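PDB 2BKL: prolyl endopeptidase, which probably hydrolyses oligopeptides on the carboxyl side of proline and, less readily, alanine residues, as a serine peptidase of the S9A family. Local coordinates for residues V557-M562 and P621-K626; D22-L27 and V628-N633; A552-V557 and L609-D614. All coordinates share one frame; numbering follows the deposited sequence.

Contact 1. Residues V557-M562 and P621-K626; sequences VPLLDM and PMHARK
The imidazole of His-623 reaches from the first turn of helix 622-632 into the curve of the loop 557-562. With CG beside the backbone N and anti to the carbonyl carbon (chi1 -65°), the ring swings toward the loop, and chi2 near -85° turns ND1 to its backbone. There Asp-561 N donates a hydrogen bond of 3.0 Å to His-623 ND1, nearly straight at 164° and close to the ring plane, so ND1 acts as the acceptor. Leu-559 CA sits over one face, 4.1 Å from the centroid of the His-623 ring, in a CH-pi contact, while the methyl Leu-559 CD2 runs alongside to meet His-623 NE2 at 3.5 Å. Met-622 CE lies over the opposite face, toward its rim; together with the ND1 bond, these two neighbours limit the rotation of the imidazole.

Farther along the helix, Lys-626 bends at chi3 and brings NZ within 2.8 Å of Asp-561 OD2, on its anti lone pair, in a salt bridge. The same ammonium also pairs with Asp-22 and Glu-28, so three carboxylates surround one buried lysine and would probably keep it charged. At the other end, Pro-558 CG rests on Ala-624 CB at 3.9 Å.

The loop follows strand 552-556 of the alpha/beta-hydrolase domain and, through Leu-559, which touches the bound benzyloxycarbonyl-Ala-Pro, lines the ligand pocket, with helix 622-632 behind it.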
loop_
_atom_site.group_PDB
_atom_site.type_symbol
_atom_site.label_atom_id
_atom_site.label_comp_id
_atom_site.label_asym_id
_atom_site.label_seq_id
_atom_site.Cartn_x
_atom_site.Cartn_y
_atom_site.Cartn_z
ATOM N N VAL A 557 3.627 0.323 12.284
ATOM C CA VAL A 557 4.251 -0.874 11.693
ATOM C C VAL A 557 5.555 -0.552 10.966
ATOM O O VAL A 557 5.681 -0.791 9.762
ATOM C CB VAL A 557 3.261 -1.657 10.826
ATOM C CG1 VAL A 557 2.241 -2.377 11.726
ATOM C CG2 VAL A 557 2.590 -0.811 9.810
ATOM N N PRO A 558 6.542 -0.023 11.686
ATOM C CA PRO A 558 7.675 0.656 11.039
ATOM C C PRO A 558 8.927 -0.171 10.752
ATOM O O PRO A 558 9.199 -1.178 11.432
ATOM C CB PRO A 558 8.043 1.701 12.059
ATOM C CG PRO A 558 7.837 0.945 13.419
ATOM C CD PRO A 558 6.558 0.188 13.147
ATOM N N LEU A 559 9.735 0.317 9.809
ATOM C CA LEU A 559 11.150 -0.031 9.687
ATOM C C LEU A 559 11.965 1.033 10.388
ATOM O O LEU A 559 11.802 2.220 10.088
ATOM C CB LEU A 559 11.545 -0.080 8.207
ATOM C CG LEU A 559 10.938 -1.216 7.398
ATOM C CD1 LEU A 559 11.075 -0.996 5.906
ATOM C CD2 LEU A 559 11.556 -2.557 7.817
ATOM N N LEU A 560 12.860 0.638 11.316
ATOM C CA LEU A 560 13.639 1.604 12.097
ATOM C C LEU A 560 15.103 1.231 12.316
ATOM O O LEU A 560 15.911 2.131 12.495
ATOM C CB LEU A 560 12.951 1.949 13.436
ATOM C CG LEU A 560 11.562 2.547 13.325
ATOM C CD1 LEU A 560 10.773 2.459 14.604
ATOM C CD2 LEU A 560 11.602 3.958 12.842
ATOM N N ASP A 561 15.451 -0.066 12.368
ATOM C CA ASP A 561 16.861 -0.483 12.360
ATOM C C ASP A 561 17.222 -0.826 10.923
ATOM O O ASP A 561 16.906 -1.920 10.419
ATOM C CB ASP A 561 17.116 -1.673 13.292
ATOM C CG ASP A 561 18.540 -2.126 13.294
ATOM O OD1 ASP A 561 19.303 -1.759 12.366
ATOM O OD2 ASP A 561 18.970 -2.889 14.220
ATOM N N MET A 562 17.814 0.137 10.229
ATOM C CA MET A 562 18.067 -0.018 8.796
ATOM C C MET A 562 19.389 -0.719 8.519
ATOM O O MET A 562 19.697 -1.026 7.391
ATOM C CB MET A 562 17.991 1.330 8.082
ATOM C CG MET A 562 16.621 1.947 8.203
ATOM S SD MET A 562 15.295 0.950 7.476
ATOM C CE MET A 562 15.737 0.924 5.801
ATOM N N PRO A 621 7.985 -6.906 13.619
ATOM C CA PRO A 621 7.665 -6.069 14.781
ATOM C C PRO A 621 8.847 -5.694 15.665
ATOM O O PRO A 621 8.717 -4.814 16.478
ATOM C CB PRO A 621 6.653 -6.929 15.551
ATOM C CG PRO A 621 6.023 -7.809 14.460
ATOM C CD PRO A 621 7.189 -8.148 13.605
ATOM N N MET A 622 10.014 -6.296 15.477
ATOM C CA MET A 622 11.142 -5.985 16.358
ATOM C C MET A 622 11.564 -4.502 16.243
ATOM O O MET A 622 12.079 -3.940 17.188
ATOM C CB MET A 622 12.336 -6.915 16.109
ATOM C CG MET A 622 13.094 -6.690 14.815
ATOM S SD MET A 622 14.326 -5.413 14.977
ATOM C CE MET A 622 15.242 -5.562 13.462
ATOM N N HIS A 623 11.373 -3.883 15.085
ATOM C CA HIS A 623 11.814 -2.527 14.903
ATOM C C HIS A 623 11.154 -1.591 15.907
ATOM O O HIS A 623 11.817 -0.798 16.553
ATOM C CB HIS A 623 11.500 -2.007 13.484
ATOM C CG HIS A 623 12.240 -2.708 12.395
ATOM N ND1 HIS A 623 13.512 -2.348 12.005
ATOM C CD2 HIS A 623 11.878 -3.758 11.602
ATOM C CE1 HIS A 623 13.890 -3.129 11.007
ATOM N NE2 HIS A 623 12.923 -3.996 10.750
ATOM N N ALA A 624 9.843 -1.708 16.054
ATOM C CA ALA A 624 9.108 -0.853 16.972
ATOM C C ALA A 624 9.523 -1.134 18.420
ATOM O O ALA A 624 9.609 -0.242 19.231
ATOM C CB ALA A 624 7.618 -1.094 16.766
ATOM N N ARG A 625 9.785 -2.387 18.759
ATOM C CA ARG A 625 10.206 -2.693 20.127
ATOM C C ARG A 625 11.538 -2.046 20.463
ATOM O O ARG A 625 11.688 -1.403 21.508
ATOM C CB ARG A 625 10.332 -4.202 20.345
ATOM C CG ARG A 625 9.072 -5.019 20.153
ATOM C CD ARG A 625 9.122 -6.441 20.769
ATOM N NE ARG A 625 9.970 -7.366 20.025
ATOM C CZ ARG A 625 9.594 -8.160 19.027
ATOM N NH1 ARG A 625 8.361 -8.144 18.573
ATOM N NH2 ARG A 625 10.476 -8.992 18.463
ATOM N N LYS A 626 12.527 -2.238 19.615
ATOM C CA LYS A 626 13.850 -1.672 19.882
ATOM C C LYS A 626 13.810 -0.132 19.929
ATOM O O LYS A 626 14.478 0.489 20.774
ATOM C CB LYS A 626 14.873 -2.148 18.874
ATOM C CG LYS A 626 15.154 -3.657 18.914
ATOM C CD LYS A 626 16.546 -4.021 18.438
ATOM C CE LYS A 626 16.836 -3.586 17.033
ATOM N NZ LYS A 626 18.166 -4.114 16.548
HETATM O O HOH W 1 8.096 -2.844 13.384
#

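Contact 2. Residues D22-L27 and V628-N633; sequences DPYRWL and VAAVQN
Tyr-24 lays one face of its phenol ring over the methyl of Ala-629, whose CB stands 3.8 Å from the Tyr-24 ring centroid and only 8° off the ring normal, a CH-pi contact above the middle of the ring. Pro-23 CB covers the other face near its rim. The aromatic side chain, its CG anti to the carbonyl carbon (chi1 -58°), runs out from the loop across the helix surface: Tyr-24 CE2 comes within 3.7 Å of Ala-630 CA, and Tyr-24 OH ends 3.5 Å from Asn-633 CB. Beside the ring, Leu-27 CD1 packs on the same methyl, at 4.0 Å from Ala-629 CB. A serine in place of Tyr-24 would probably leave the Ala-629 methyl without its aromatic cover and open a gap between the loop and the helix.

Asn-633, the first residue to leave helical geometry, turns its amide back, and Asn-633 ND2 donates to Ala-629 O at 2.9 Å. Since Asn-633 N donates there as well, that carbonyl is gripped twice at the helix end. Within the loop, the type I beta turn from Asp-22 to Arg-25 is braced by a salt bridge in which NE and NH2 of Arg-25 both meet Asp-22 OD2, side-on.

Helix 622-632 is thus sandwiched: the loop 22-27, between strand 18-21 and helix 33-51, covers the Ala-629 side, while Val-628 and Val-631 pack on strands 607-613 and 641-646, and Trp-38 of helix 33-51 touches both Leu-27 and Val-628.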
loop_
_atom_site.group_PDB
_atom_site.type_symbol
_atom_site.label_atom_id
_atom_site.label_comp_id
_atom_site.label_asym_id
_atom_site.label_seq_id
_atom_site.Cartn_x
_atom_site.Cartn_y
_atom_site.Cartn_z
ATOM N N ASP A 22 24.031 -1.886 19.511
ATOM C CA ASP A 22 22.687 -2.449 19.430
ATOM C C ASP A 22 22.229 -2.809 20.853
ATOM O O ASP A 22 22.158 -3.979 21.212
ATOM C CB ASP A 22 22.681 -3.653 18.492
ATOM C CG ASP A 22 21.313 -4.017 17.954
ATOM O OD1 ASP A 22 20.256 -3.676 18.560
ATOM O OD2 ASP A 22 21.236 -4.696 16.909
ATOM N N PRO A 23 21.947 -1.814 21.677
ATOM C CA PRO A 23 21.669 -2.084 23.095
ATOM C C PRO A 23 20.469 -2.956 23.355
ATOM O O PRO A 23 20.428 -3.654 24.376
ATOM C CB PRO A 23 21.478 -0.677 23.693
ATOM C CG PRO A 23 21.254 0.210 22.549
ATOM C CD PRO A 23 21.955 -0.378 21.371
ATOM N N TYR A 24 19.504 -2.955 22.442
ATOM C CA TYR A 24 18.263 -3.685 22.635
ATOM C C TYR A 24 18.129 -4.876 21.678
ATOM O O TYR A 24 17.041 -5.348 21.432
ATOM C CB TYR A 24 17.074 -2.710 22.526
ATOM C CG TYR A 24 17.203 -1.612 23.529
ATOM C CD1 TYR A 24 17.119 -1.868 24.885
ATOM C CD2 TYR A 24 17.516 -0.316 23.133
ATOM C CE1 TYR A 24 17.277 -0.863 25.820
ATOM C CE2 TYR A 24 17.699 0.691 24.063
ATOM C CZ TYR A 24 17.565 0.412 25.416
ATOM O OH TYR A 24 17.766 1.417 26.337
ATOM N N ARG A 25 19.261 -5.388 21.205
ATOM C CA ARG A 25 19.314 -6.618 20.409
ATOM C C ARG A 25 18.444 -7.751 20.974
ATOM O O ARG A 25 17.808 -8.493 20.218
ATOM C CB ARG A 25 20.764 -7.065 20.273
ATOM C CG ARG A 25 20.976 -8.422 19.603
ATOM C CD ARG A 25 20.617 -8.462 18.146
ATOM N NE ARG A 25 21.432 -7.549 17.393
ATOM C CZ ARG A 25 22.702 -7.734 17.056
ATOM N NH1 ARG A 25 23.296 -8.904 17.281
ATOM N NH2 ARG A 25 23.379 -6.782 16.430
ATOM N N TRP A 26 18.396 -7.897 22.294
ATOM C CA TRP A 26 17.665 -8.989 22.905
ATOM C C TRP A 26 16.179 -8.981 22.608
ATOM O O TRP A 26 15.537 -10.027 22.638
ATOM C CB TRP A 26 17.950 -9.067 24.425
ATOM C CG TRP A 26 17.306 -8.026 25.288
ATOM C CD1 TRP A 26 17.806 -6.792 25.624
ATOM C CD2 TRP A 26 16.057 -8.145 25.968
ATOM N NE1 TRP A 26 16.921 -6.136 26.448
ATOM C CE2 TRP A 26 15.845 -6.946 26.691
ATOM C CE3 TRP A 26 15.084 -9.137 26.040
ATOM C CZ2 TRP A 26 14.702 -6.729 27.467
ATOM C CZ3 TRP A 26 13.947 -8.914 26.806
ATOM C CH2 TRP A 26 13.771 -7.719 27.511
ATOM N N LEU A 27 15.629 -7.799 22.308
ATOM C CA LEU A 27 14.216 -7.698 21.952
ATOM C C LEU A 27 13.879 -8.190 20.561
ATOM O O LEU A 27 12.687 -8.264 20.217
ATOM C CB LEU A 27 13.753 -6.241 22.048
ATOM C CG LEU A 27 13.730 -5.651 23.455
ATOM C CD1 LEU A 27 13.453 -4.177 23.385
ATOM C CD2 LEU A 27 12.660 -6.329 24.281
ATOM N N VAL A 628 11.182 1.912 20.579
ATOM C CA VAL A 628 10.466 2.425 21.766
ATOM C C VAL A 628 11.336 2.305 23.007
ATOM O O VAL A 628 11.374 3.213 23.845
ATOM C CB VAL A 628 9.069 1.811 21.971
ATOM C CG1 VAL A 628 9.095 0.517 22.694
ATOM C CG2 VAL A 628 8.177 2.808 22.745
ATOM N N ALA A 629 12.077 1.204 23.129
ATOM C CA ALA A 629 12.999 1.051 24.237
ATOM C C ALA A 629 14.061 2.136 24.257
ATOM O O ALA A 629 14.331 2.732 25.293
ATOM C CB ALA A 629 13.661 -0.299 24.181
ATOM N N ALA A 630 14.599 2.460 23.090
ATOM C CA ALA A 630 15.627 3.497 22.976
ATOM C C ALA A 630 15.074 4.884 23.364
ATOM O O ALA A 630 15.725 5.655 24.048
ATOM C CB ALA A 630 16.196 3.504 21.571
ATOM N N VAL A 631 13.856 5.183 22.939
ATOM C CA VAL A 631 13.252 6.477 23.234
ATOM C C VAL A 631 12.857 6.590 24.725
ATOM O O VAL A 631 13.110 7.617 25.372
ATOM C CB VAL A 631 12.067 6.748 22.291
ATOM C CG1 VAL A 631 11.322 7.990 22.696
ATOM C CG2 VAL A 631 12.561 6.865 20.859
ATOM N N GLN A 632 12.238 5.538 25.269
ATOM C CA GLN A 632 11.829 5.542 26.679
ATOM C C GLN A 632 13.023 5.766 27.587
ATOM O O GLN A 632 12.923 6.470 28.574
ATOM C CB GLN A 632 11.149 4.225 27.090
ATOM C CG GLN A 632 9.767 4.058 26.477
ATOM C CD GLN A 632 9.099 2.757 26.827
ATOM O OE1 GLN A 632 9.742 1.818 27.281
ATOM N NE2 GLN A 632 7.788 2.681 26.580
ATOM N N ASN A 633 14.156 5.178 27.227
ATOM C CA ASN A 633 15.326 5.171 28.074
ATOM C C ASN A 633 16.362 6.199 27.696
ATOM O O ASN A 633 17.473 6.183 28.246
ATOM C CB ASN A 633 15.891 3.757 28.106
ATOM C CG ASN A 633 14.959 2.822 28.869
ATOM O OD1 ASN A 633 14.892 2.884 30.095
ATOM N ND2 ASN A 633 14.161 2.049 28.142
#

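Contact 3. Residues A552-V557 and L609-D614; sequences AVVCAV and LMMAAD
Val-554, Cys-555 and Ala-556 pair in parallel register with Leu-609, Met-610 and Met-611 in the central sheet of the alpha/beta-hydrolase fold, where strands 552-556 and 609-613 run side by side, 13° apart in direction. Val-554, Ala-556, Leu-609 and Met-611 project from one face. Placing Val-554 CG1 anti to the backbone N (chi1 -176°) aims this methyl toward the Met-611 chain, and the two side chains cross at a slant; Met-611 has two conformers, however, so the 3.6 Å between Val-554 CG1 and Met-611 SD in one of them is provisional. Ala-556 CB lies beside Met-611 CB. Helix 657-674 covers this side through Phe-670, which packs against Val-554 and Leu-609.

On the reverse face Cys-555 stands next to Met-610. This methionine too has two conformers; in one the chain curls at chi2 and chi3 to bring its CE near Cys-555 SG, so that contact is tentative.

Between the faces the backbones are joined by four hydrogen bonds of 2.8 to 2.9 Å in the parallel pattern, alternating in direction: Leu-609 N to Val-553 O, Cys-555 N to Leu-609 O, Met-611 N to Cys-555 O and Val-557 N to Met-611 O.

Past the strand end, Val-557 touches His-651 and Asp-616, residues probably belonging to the catalytic triad, and packs its CG1 3.9 Å from Ala-613 CB.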
loop_
_atom_site.group_PDB
_atom_site.type_symbol
_atom_site.label_atom_id
_atom_site.label_comp_id
_atom_site.label_asym_id
_atom_site.label_seq_id
_atom_site.Cartn_x
_atom_site.Cartn_y
_atom_site.Cartn_z
ATOM N N ALA A 552 4.521 15.788 18.339
ATOM C CA ALA A 552 4.150 14.388 18.529
ATOM C C ALA A 552 4.399 13.594 17.258
ATOM O O ALA A 552 4.415 14.150 16.141
ATOM C CB ALA A 552 2.720 14.285 18.963
ATOM N N VAL A 553 4.578 12.292 17.438
ATOM C CA VAL A 553 4.862 11.366 16.342
ATOM C C VAL A 553 4.005 10.139 16.549
ATOM O O VAL A 553 3.989 9.556 17.656
ATOM C CB VAL A 553 6.325 10.947 16.360
ATOM C CG1 VAL A 553 6.645 9.862 15.333
ATOM C CG2 VAL A 553 7.262 12.131 16.183
ATOM N N VAL A 554 3.317 9.728 15.505
ATOM C CA VAL A 554 2.601 8.459 15.450
ATOM C C VAL A 554 3.295 7.610 14.385
ATOM O O VAL A 554 3.349 7.998 13.218
ATOM C CB VAL A 554 1.104 8.625 15.131
ATOM C CG1 VAL A 554 0.410 7.257 15.189
ATOM C CG2 VAL A 554 0.445 9.600 16.105
ATOM N N CYS A 555 3.808 6.444 14.799
ATOM C CA CYS A 555 4.722 5.646 13.959
ATOM C C CYS A 555 4.114 4.265 13.895
ATOM O O CYS A 555 4.066 3.566 14.907
ATOM C CB CYS A 555 6.115 5.649 14.600
ATOM S SG CYS A 555 7.348 4.671 13.762
ATOM N N ALA A 556 3.618 3.855 12.738
ATOM C CA ALA A 556 2.915 2.584 12.561
ATOM C C ALA A 556 3.747 1.565 11.816
ATOM O O ALA A 556 4.458 1.882 10.848
ATOM C CB ALA A 556 1.588 2.789 11.822
ATOM N N VAL A 557 3.627 0.323 12.284
ATOM C CA VAL A 557 4.251 -0.874 11.693
ATOM C C VAL A 557 5.555 -0.552 10.966
ATOM O O VAL A 557 5.681 -0.791 9.762
ATOM C CB VAL A 557 3.261 -1.657 10.826
ATOM C CG1 VAL A 557 2.241 -2.377 11.726
ATOM C CG2 VAL A 557 2.590 -0.811 9.810
ATOM N N LEU A 609 3.719 7.698 19.856
ATOM C CA LEU A 609 2.804 6.565 19.891
ATOM C C LEU A 609 3.188 5.599 18.762
ATOM O O LEU A 609 3.104 5.940 17.591
ATOM C CB LEU A 609 1.355 7.014 19.720
ATOM C CG LEU A 609 0.268 5.940 19.619
ATOM C CD1 LEU A 609 0.294 5.014 20.831
ATOM C CD2 LEU A 609 -1.120 6.548 19.421
ATOM N N MET A 610 3.635 4.401 19.140
ATOM C CA MET A 610 4.039 3.350 18.210
ATOM C C MET A 610 2.821 2.470 18.019
ATOM O O MET A 610 2.339 1.849 18.988
ATOM C CB MET A 610 5.063 2.457 18.898
ATOM C CG MET A 610 6.553 2.691 18.835
ATOM S SD MET A 610 7.146 3.952 17.845
ATOM C CE MET A 610 8.334 2.969 16.901
ATOM N N MET A 611 2.355 2.323 16.803
ATOM C CA MET A 611 1.197 1.490 16.502
ATOM C C MET A 611 1.650 0.224 15.807
ATOM O O MET A 611 1.850 0.167 14.583
ATOM C CB MET A 611 0.165 2.221 15.680
ATOM C CG MET A 611 -0.132 3.551 16.248
ATOM S SD MET A 611 -1.685 4.395 15.958
ATOM C CE MET A 611 -2.965 3.145 16.354
ATOM N N ALA A 612 1.784 -0.819 16.601
ATOM C CA ALA A 612 2.305 -2.101 16.134
ATOM C C ALA A 612 1.179 -3.108 15.964
ATOM O O ALA A 612 0.041 -2.892 16.371
ATOM C CB ALA A 612 3.325 -2.612 17.110
ATOM N N ALA A 613 1.513 -4.191 15.276
ATOM C CA ALA A 613 0.594 -5.277 14.951
ATOM C C ALA A 613 1.265 -6.590 15.307
ATOM O O ALA A 613 2.409 -6.834 14.902
ATOM C CB ALA A 613 0.255 -5.253 13.489
ATOM N N ASP A 614 0.544 -7.452 16.010
ATOM C CA ASP A 614 1.120 -8.693 16.536
ATOM C C ASP A 614 1.438 -9.777 15.513
ATOM O O ASP A 614 2.224 -10.673 15.813
ATOM C CB ASP A 614 0.292 -9.277 17.694
ATOM C CG ASP A 614 -1.054 -9.823 17.283
ATOM O OD1 ASP A 614 -1.423 -9.728 16.091
ATOM O OD2 ASP A 614 -1.804 -10.363 18.136
#

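Overall arrangement
Contacts 1 and 3 share Val-557, where strand 552-556 passes into the loop of contact 1, and their centres are about 10 Å apart. The centre of contact 2 is about 10 Å from that of contact 1 and about 15 Å from that of contact 3. Strand 607-613 leads on to helix 622-632, whose beginning serves contact 1 and whose end serves contact 2; Met-610 touches residues of both other contacts. Along the chain, contacts 1 and 3 alternate their segments, and both are nested within the long loop closed by contact 2. The N-terminal segment 22-27 is therefore brought back, across some 600 residues, onto the hydrolase domain, held by the Asp-22 salt bridge and a probable hydrogen bond from Arg-625 NE to Leu-27 O.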